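Acetyltransferase (Agrobacterium tumefaciens, PDB 2FSR) probably transfers an acetyl group from acetyl-coenzyme A to an acceptor substrate, as expected of a GNAT-family acetyltransferase. Local coordinates at residues R137-A140 with F141-N145. Numbering follows the deposited sequence. Where two conformers were deposited one is given.
Sequences RDWA and FETLN
W139 and T143, one helical turn apart, meet through a CH-pi contact: T143 CB sits over one face of the indole, 4.0 Å from the centroid of the five-membered ring and 13° off its normal. With CG anti to the backbone N (chi1 -179°), the indole runs forward along the helix toward its C-terminal end, which brings it alongside T143 and L144. On its six-membered half W139 CZ3 touches L144 CD1 at 3.8 Å, so T143 and L144, consecutive residues, both pack on this one indole. On another side of the helix the aliphatic part of R137 lies against F141, with R137 CG 3.6 Å from F141 CE2. Beyond it the chain bends at chi3 (74°), and the guanidinium turns to D138: R137 NE and NH2, side-on, both grip D138 OD1, NH2 at 2.7 Å, in a salt bridge between sequence neighbours. D138 OD2 also lies 4.5 Å from E142 OE2, a like-charge approach that the arginine probably eases. F141 N, E142 N and T143 N bond to the carbonyl O atoms of R137, D138 and W139, the usual i to i+4 pattern; the next, L144 N to A140 O, is weak, and N145 has positive phi. These residues form the C-terminal part of helix 128-143 in the GNAT domain: R137 and F141 rest on L149 of strand 149-153, while W139 meets the ring of W80 in helix 66-83.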
loop_
_atom_site.group_PDB
_atom_site.type_symbol
_atom_site.label_atom_id
_atom_site.label_comp_id
_atom_site.label_asym_id
_atom_site.label_seq_id
_atom_site.Cartn_x
_atom_site.Cartn_y
_atom_site.Cartn_z
ATOM N N ARG A 137 2.399 -8.107 0.426
ATOM C CA ARG A 137 3.605 -8.598 -0.271
ATOM C C ARG A 137 3.486 -10.085 -0.600
ATOM O O ARG A 137 3.700 -10.499 -1.751
ATOM C CB ARG A 137 4.852 -8.370 0.586
ATOM C CG ARG A 137 6.157 -8.984 0.031
ATOM C CD ARG A 137 7.172 -9.222 1.135
ATOM N NE ARG A 137 6.811 -10.371 1.968
ATOM C CZ ARG A 137 7.360 -10.679 3.146
ATOM N NH1 ARG A 137 8.306 -9.915 3.677
ATOM N NH2 ARG A 137 6.946 -11.756 3.797
ATOM N N ASP A 138 3.177 -10.893 0.409
ATOM C CA ASP A 138 3.063 -12.342 0.196
ATOM C C ASP A 138 1.944 -12.680 -0.770
ATOM O O ASP A 138 2.103 -13.559 -1.622
ATOM C CB ASP A 138 2.802 -13.055 1.521
ATOM C CG ASP A 138 4.031 -13.123 2.411
ATOM O OD1 ASP A 138 5.106 -12.640 2.017
ATOM O OD2 ASP A 138 3.897 -13.666 3.528
ATOM N N TRP A 139 0.797 -12.024 -0.615
ATOM C CA TRP A 139 -0.328 -12.236 -1.523
ATOM C C TRP A 139 0.095 -11.953 -2.968
ATOM O O TRP A 139 -0.255 -12.707 -3.890
ATOM C CB TRP A 139 -1.501 -11.338 -1.114
ATOM C CG TRP A 139 -2.682 -11.511 -1.982
ATOM C CD1 TRP A 139 -3.690 -12.399 -1.815
ATOM C CD2 TRP A 139 -2.987 -10.765 -3.165
ATOM N NE1 TRP A 139 -4.620 -12.254 -2.815
ATOM C CE2 TRP A 139 -4.204 -11.266 -3.667
ATOM C CE3 TRP A 139 -2.346 -9.730 -3.848
ATOM C CZ2 TRP A 139 -4.808 -10.755 -4.829
ATOM C CZ3 TRP A 139 -2.947 -9.218 -5.014
ATOM C CH2 TRP A 139 -4.155 -9.740 -5.485
ATOM N N ALA A 140 0.846 -10.870 -3.176
ATOM C CA ALA A 140 1.298 -10.516 -4.529
ATOM C C ALA A 140 2.256 -11.555 -5.098
ATOM O O ALA A 140 2.136 -11.930 -6.271
ATOM C CB ALA A 140 1.949 -9.160 -4.537
ATOM N N PHE A 141 3.219 -12.000 -4.288
ATOM C CA PHE A 141 4.189 -12.985 -4.761
ATOM C C PHE A 141 3.517 -14.331 -5.011
ATOM O O PHE A 141 3.866 -15.043 -5.964
ATOM C CB PHE A 141 5.353 -13.182 -3.793
ATOM C CG PHE A 141 6.364 -12.070 -3.807
ATOM C CD1 PHE A 141 6.730 -11.431 -4.994
ATOM C CD2 PHE A 141 6.980 -11.683 -2.627
ATOM C CE1 PHE A 141 7.671 -10.409 -4.988
ATOM C CE2 PHE A 141 7.930 -10.673 -2.620
ATOM C CZ PHE A 141 8.276 -10.031 -3.786
ATOM N N GLU A 142 2.554 -14.678 -4.162
ATOM C CA GLU A 142 1.924 -15.996 -4.249
ATOM C C GLU A 142 0.812 -16.062 -5.277
ATOM O O GLU A 142 0.763 -16.988 -6.097
ATOM C CB GLU A 142 1.383 -16.401 -2.884
ATOM C CG GLU A 142 2.498 -16.663 -1.891
ATOM C CD GLU A 142 1.988 -16.785 -0.474
ATOM O OE1 GLU A 142 0.752 -16.896 -0.300
ATOM O OE2 GLU A 142 2.827 -16.720 0.461
ATOM N N THR A 143 -0.069 -15.069 -5.243
ATOM C CA THR A 143 -1.259 -15.081 -6.076
ATOM C C THR A 143 -0.998 -14.463 -7.448
ATOM O O THR A 143 -1.502 -14.974 -8.449
ATOM C CB THR A 143 -2.459 -14.449 -5.339
ATOM O OG1 THR A 143 -2.762 -15.255 -4.193
ATOM C CG2 THR A 143 -3.690 -14.388 -6.242
ATOM N N LEU A 144 -0.228 -13.380 -7.497
ATOM C CA LEU A 144 0.086 -12.735 -8.774
ATOM C C LEU A 144 1.382 -13.227 -9.398
ATOM O O LEU A 144 1.673 -12.920 -10.561
ATOM C CB LEU A 144 0.119 -11.207 -8.638
ATOM C CG LEU A 144 -1.182 -10.518 -8.233
ATOM C CD1 LEU A 144 -0.992 -9.016 -8.221
ATOM C CD2 LEU A 144 -2.358 -10.927 -9.139
ATOM N N ASN A 145 2.173 -13.972 -8.628
ATOM C CA ASN A 145 3.450 -14.492 -9.112
ATOM C C ASN A 145 4.418 -13.391 -9.566
ATOM O O ASN A 145 5.212 -13.597 -10.492
ATOM C CB ASN A 145 3.218 -15.510 -10.242
ATOM C CG ASN A 145 2.484 -16.749 -9.770
ATOM O OD1 ASN A 145 3.063 -17.598 -9.095
ATOM N ND2 ASN A 145 1.214 -16.869 -10.130
#